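Local coordinates for cytochrome P450 (PDB 6G5O), which is a bacterial member of the cytochrome P450 family of haem-thiolate proteins and binds protoporphyrin IX containing iron, at residues A[3-7]-A[262-266]; A[358-362]-A[374-378]. All blocks are in the same frame, centred on the assembly; numbering follows the deposited sequence.

Contact 1 (A[3-7]-A[262-266])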
loop_
_atom_site.group_PDB
_atom_site.type_symbol
_atom_site.label_atom_id
_atom_site.label_comp_id
_atom_site.label_asym_id
_atom_site.label_seq_id
_atom_site.Cartn_x
_atom_site.Cartn_y
_atom_site.Cartn_z
ATOM N N LYS A 3 9.824 20.057 3.148
ATOM C CA LYS A 3 9.076 19.647 1.934
ATOM C C LYS A 3 8.697 18.141 1.892
ATOM O O LYS A 3 7.563 17.807 1.515
ATOM C CB LYS A 3 9.827 20.004 0.656
ATOM C CG LYS A 3 9.805 21.462 0.241
ATOM C CD LYS A 3 10.628 21.637 -1.039
ATOM C CE LYS A 3 11.161 23.059 -1.236
ATOM N NZ LYS A 3 12.453 23.036 -1.999
ATOM N N SER A 4 9.629 17.270 2.302
ATOM C CA SER A 4 9.360 15.817 2.429
ATOM C C SER A 4 8.729 15.410 3.745
ATOM O O SER A 4 8.556 14.231 3.988
ATOM C CB SER A 4 10.641 14.970 2.214
ATOM O OG SER A 4 11.616 15.180 3.213
ATOM N N GLU A 5 8.375 16.368 4.584
ATOM C CA GLU A 5 7.734 16.051 5.848
ATOM C C GLU A 5 6.284 15.625 5.645
ATOM O O GLU A 5 5.600 16.272 4.879
ATOM C CB GLU A 5 7.782 17.277 6.762
ATOM C CG GLU A 5 7.105 17.101 8.135
ATOM C CD GLU A 5 7.568 18.118 9.197
ATOM O OE1 GLU A 5 8.511 18.919 8.911
ATOM O OE2 GLU A 5 6.978 18.105 10.325
ATOM N N LEU A 6 5.832 14.591 6.362
ATOM C CA LEU A 6 4.405 14.283 6.510
ATOM C C LEU A 6 4.014 14.509 7.959
ATOM O O LEU A 6 4.310 13.680 8.822
ATOM C CB LEU A 6 4.068 12.839 6.108
ATOM C CG LEU A 6 3.860 12.576 4.607
ATOM C CD1 LEU A 6 5.139 12.882 3.864
ATOM C CD2 LEU A 6 3.393 11.146 4.330
ATOM N N PRO A 7 3.369 15.650 8.245
ATOM C CA PRO A 7 2.923 15.948 9.590
ATOM C C PRO A 7 1.904 14.939 10.058
ATOM O O PRO A 7 1.277 14.278 9.242
ATOM C CB PRO A 7 2.242 17.323 9.453
ATOM C CG PRO A 7 2.778 17.910 8.204
ATOM C CD PRO A 7 3.042 16.735 7.307
ATOM N N ARG A 262 6.536 2.853 8.011
ATOM C CA ARG A 262 5.954 3.394 9.251
ATOM C C ARG A 262 5.585 4.887 9.137
ATOM O O ARG A 262 4.459 5.321 9.433
ATOM C CB ARG A 262 6.957 3.259 10.425
ATOM C CG ARG A 262 6.399 3.695 11.777
ATOM C CD ARG A 262 7.488 3.849 12.834
ATOM N NE ARG A 262 8.423 4.948 12.538
ATOM C CZ ARG A 262 8.179 6.216 12.824
ATOM N NH1 ARG A 262 7.045 6.554 13.418
ATOM N NH2 ARG A 262 9.053 7.140 12.486
ATOM N N TYR A 263 6.597 5.654 8.768
ATOM C CA TYR A 263 6.508 7.068 8.762
ATOM C C TYR A 263 5.584 7.523 7.657
ATOM O O TYR A 263 4.716 8.344 7.910
ATOM C CB TYR A 263 7.876 7.715 8.583
ATOM C CG TYR A 263 7.814 9.223 8.560
ATOM C CD1 TYR A 263 7.733 9.952 9.729
ATOM C CD2 TYR A 263 7.899 9.921 7.358
ATOM C CE1 TYR A 263 7.699 11.349 9.704
ATOM C CE2 TYR A 263 7.878 11.308 7.309
ATOM C CZ TYR A 263 7.760 12.016 8.493
ATOM O OH TYR A 263 7.712 13.386 8.464
ATOM N N PHE A 264 5.758 7.019 6.438
ATOM C CA PHE A 264 4.848 7.417 5.344
ATOM C C PHE A 264 3.442 6.824 5.405
ATOM O O PHE A 264 2.492 7.457 4.975
ATOM C CB PHE A 264 5.447 7.116 4.015
ATOM C CG PHE A 264 6.733 7.836 3.764
ATOM C CD1 PHE A 264 6.851 9.188 4.008
ATOM C CD2 PHE A 264 7.799 7.178 3.219
ATOM C CE1 PHE A 264 8.031 9.862 3.762
ATOM C CE2 PHE A 264 8.978 7.864 2.974
ATOM C CZ PHE A 264 9.100 9.181 3.270
ATOM N N SER A 265 3.316 5.630 5.965
ATOM C CA SER A 265 2.010 4.935 6.103
ATOM C C SER A 265 1.079 5.172 4.924
ATOM O O SER A 265 -0.007 5.690 5.073
ATOM C CB SER A 265 1.347 5.280 7.442
ATOM O OG SER A 265 2.013 4.660 8.557
ATOM N N PRO A 266 1.512 4.749 3.730
ATOM C CA PRO A 266 0.833 5.068 2.478
ATOM C C PRO A 266 -0.612 4.614 2.392
ATOM O O PRO A 266 -1.383 5.242 1.661
ATOM C CB PRO A 266 1.701 4.391 1.428
ATOM C CG PRO A 266 2.990 4.097 2.106
ATOM C CD PRO A 266 2.625 3.811 3.506
#

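Contact 2 (A[358-362]-A[374-378])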
loop_
_atom_site.group_PDB
_atom_site.type_symbol
_atom_site.label_atom_id
_atom_site.label_comp_id
_atom_site.label_asym_id
_atom_site.label_seq_id
_atom_site.Cartn_x
_atom_site.Cartn_y
_atom_site.Cartn_z
ATOM N N ASP A 358 9.783 21.864 -7.766
ATOM C CA ASP A 358 8.414 22.358 -7.727
ATOM C C ASP A 358 7.496 21.210 -7.421
ATOM O O ASP A 358 7.709 20.124 -7.925
ATOM C CB ASP A 358 7.976 22.921 -9.079
ATOM C CG ASP A 358 6.946 23.998 -8.917
ATOM O OD1 ASP A 358 5.926 23.716 -8.256
ATOM O OD2 ASP A 358 7.172 25.139 -9.392
ATOM N N TYR A 359 6.429 21.449 -6.675
ATOM C CA TYR A 359 5.585 20.347 -6.250
ATOM C C TYR A 359 4.197 20.787 -5.910
ATOM O O TYR A 359 3.969 21.957 -5.735
ATOM C CB TYR A 359 6.211 19.689 -5.019
ATOM C CG TYR A 359 6.273 20.548 -3.766
ATOM C CD1 TYR A 359 7.359 21.383 -3.537
ATOM C CD2 TYR A 359 5.257 20.498 -2.812
ATOM C CE1 TYR A 359 7.451 22.127 -2.373
ATOM C CE2 TYR A 359 5.324 21.241 -1.655
ATOM C CZ TYR A 359 6.425 22.057 -1.439
ATOM O OH TYR A 359 6.494 22.794 -0.282
ATOM N N LYS A 360 3.272 19.838 -5.816
ATOM C CA LYS A 360 1.971 20.087 -5.229
ATOM C C LYS A 360 1.608 18.874 -4.368
ATOM O O LYS A 360 1.674 17.733 -4.824
ATOM C CB LYS A 360 0.942 20.299 -6.329
ATOM C CG LYS A 360 -0.486 20.588 -5.885
ATOM C CD LYS A 360 -1.134 21.644 -6.785
ATOM C CE LYS A 360 -1.144 21.304 -8.290
ATOM N NZ LYS A 360 -2.360 20.546 -8.713
ATOM N N GLU A 361 1.183 19.138 -3.146
ATOM C CA GLU A 361 0.889 18.117 -2.169
ATOM C C GLU A 361 -0.432 17.439 -2.423
ATOM O O GLU A 361 -1.385 18.060 -2.866
ATOM C CB GLU A 361 0.878 18.718 -0.757
ATOM C CG GLU A 361 2.219 19.293 -0.278
ATOM C CD GLU A 361 2.169 19.884 1.143
ATOM O OE1 GLU A 361 1.064 20.240 1.618
ATOM O OE2 GLU A 361 3.259 19.953 1.802
ATOM N N ASN A 362 -0.484 16.145 -2.127
ATOM C CA ASN A 362 -1.734 15.382 -2.149
ATOM C C ASN A 362 -2.168 15.282 -0.705
ATOM O O ASN A 362 -1.503 14.636 0.100
ATOM C CB ASN A 362 -1.473 14.012 -2.803
ATOM C CG ASN A 362 -2.685 13.079 -2.813
ATOM O OD1 ASN A 362 -3.726 13.362 -2.246
ATOM N ND2 ASN A 362 -2.516 11.913 -3.447
ATOM N N GLY A 374 1.386 12.362 0.341
ATOM C CA GLY A 374 2.408 12.427 -0.686
ATOM C C GLY A 374 2.248 13.656 -1.579
ATOM O O GLY A 374 1.897 14.741 -1.107
ATOM N N PHE A 375 2.493 13.469 -2.876
ATOM C CA PHE A 375 2.474 14.539 -3.873
ATOM C C PHE A 375 1.634 14.168 -5.099
ATOM O O PHE A 375 1.667 13.023 -5.551
ATOM C CB PHE A 375 3.880 14.799 -4.341
ATOM C CG PHE A 375 4.807 15.163 -3.235
ATOM C CD1 PHE A 375 4.972 16.487 -2.857
ATOM C CD2 PHE A 375 5.497 14.183 -2.551
ATOM C CE1 PHE A 375 5.842 16.825 -1.835
ATOM C CE2 PHE A 375 6.395 14.511 -1.551
ATOM C CZ PHE A 375 6.559 15.833 -1.176
ATOM N N HIS A 376 0.886 15.145 -5.633
ATOM C CA HIS A 376 0.213 14.993 -6.925
ATOM C C HIS A 376 1.277 15.076 -8.003
ATOM O O HIS A 376 1.215 14.380 -9.015
ATOM C CB HIS A 376 -0.870 16.052 -7.101
ATOM C CG HIS A 376 -2.133 15.769 -6.336
ATOM N ND1 HIS A 376 -2.818 14.574 -6.433
ATOM C CD2 HIS A 376 -2.850 16.535 -5.478
ATOM C CE1 HIS A 376 -3.890 14.607 -5.656
ATOM N NE2 HIS A 376 -3.932 15.785 -5.063
ATOM N N ASN A 377 2.268 15.922 -7.784
ATOM C CA ASN A 377 3.416 16.006 -8.672
ATOM C C ASN A 377 4.606 16.576 -7.917
ATOM O O ASN A 377 4.433 17.246 -6.925
ATOM C CB ASN A 377 3.083 16.855 -9.937
ATOM C CG ASN A 377 2.538 18.236 -9.592
ATOM O OD1 ASN A 377 1.326 18.415 -9.312
ATOM N ND2 ASN A 377 3.450 19.219 -9.566
ATOM N N ILE A 378 5.818 16.272 -8.363
ATOM C CA ILE A 378 7.009 16.815 -7.736
ATOM C C ILE A 378 8.104 16.642 -8.726
ATOM O O ILE A 378 8.346 15.523 -9.174
ATOM C CB ILE A 378 7.375 16.146 -6.368
ATOM C CG1 ILE A 378 8.737 16.646 -5.848
ATOM C CG2 ILE A 378 7.388 14.622 -6.431
ATOM C CD1 ILE A 378 8.859 16.667 -4.336
#

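Contact 1 (A[3-7]-A[262-266])
Tyr-263 reaches from the last turn of helix 253-264 to the backbone of the N-terminal loop, where its OH accepts a hydrogen bond from the N-H of Leu-6 (N to OH 3.1 Å, 154° at the hydrogen). With CG anti to the backbone N (chi1 179°), the ring stands out from the helix and its OH reaches the backbone of residues 5-6. The tight part lies beside this bond. The CA-CB bond of Leu-6 points toward residues 262-266, and the side chain crosses Phe-264 at about a right angle: its CD2 meets CD1 of Phe-264 at 4.0 Å, at the ring edge, and also rests on the carbonyl O of Phe-264 at 3.9 Å. Leu-6 CB lies 4.3 Å from CE2 of Tyr-263, so the leucine spans both aromatic residues. Asn-231 of helix 223-238 adjoins Leu-6 and Phe-264, and Ser-4 turns its OG to Glu-238 of the same helix. The looser, solvent side belongs to exposed Glu-5: its CA-CB bond points away from the helix, and CG is its side-chain atom nearest the phenol OH (3.8 Å). Arg-262 NE forms a salt bridge with Glu-259 OE1, the ExxR pair of the P450 K helix; the N-terminal segment thus packs on the C-terminal end of that helix, just before Pro-266, which touches the haem.

Contact 2 (A[358-362]-A[374-378])
Three backbone hydrogen bonds join the antiparallel strands: Lys-360 N to Asn-377 O at 3.0 Å, His-376 N to Lys-360 O at 2.8 Å, and Asn-362 N to Gly-374 O at 2.9 Å. The middle one is the most bent, with 142° at the hydrogen. Beside them, the imidazole of His-376 lies against the side chain of Asn-362. CB of Asn-362 sits over the ring centre, a CH-pi contact 3.7 Å from the centroid, while the amide continues across the same ring with its plane only 13° from that of the imidazole; its CG comes within 3.4 Å of His-376 CE1. Asn-362 reaches this position with CG anti to the backbone N (chi1 177°). The register slips by one between Lys-360 and Glu-361: His-376 and Asn-377 both face Lys-360, a classic beta bulge in the hairpin of strands 351-366 and 369-384. On the Lys-360 side, Asn-377 brings OD1 to 3.5 Å from Lys-360 CB, and the lysine chain bends over it. Tyr-359, Phe-375 and Ile-378 form an apolar cluster. The tyrosine and phenylalanine ring planes are almost perpendicular, and CD2 of Tyr-359 meets CE1 of Phe-375 at 3.8 Å, at the phenylalanine edge. Ile-378 places CD1 over one face of the same Phe-375 ring, offset toward the rim, and packs its CB against CB of Tyr-359. Further out, Thr-230, Asn-231 and Ala-234 of helix 223-238 adjoin Phe-375, and Thr-230 also touches Ile-378. The far edge of strand 369-384 pairs with strand 119-121, where Ile-378 N hydrogen-bonds the carboxylate oxygen OE2 of Glu-121.

In the fold
From the N terminus, the chain enters contact 1 at residues 3-7 and returns to it at 262-266, closing a loop of 254 intervening residues that is mostly helix. Contact 2 opens only afterwards and closes a loop of 11 residues, nine of them strand, at the turn end of the hairpin of strands 351-366 and 369-384, so the two loops follow in series, neither nesting nor crossing. Their centres are about 13 Å apart, and they touch through Lys-3: its CD packs on Tyr-359 CE1 at 3.5 Å. Lys-372, in the hairpin, also hydrogen-bonds the carbonyls of Lys-3 and Glu-5. Helix 223-238 borders both contacts, joining the N-terminal segment, the end of helix 253-264 and the C-terminal hairpin.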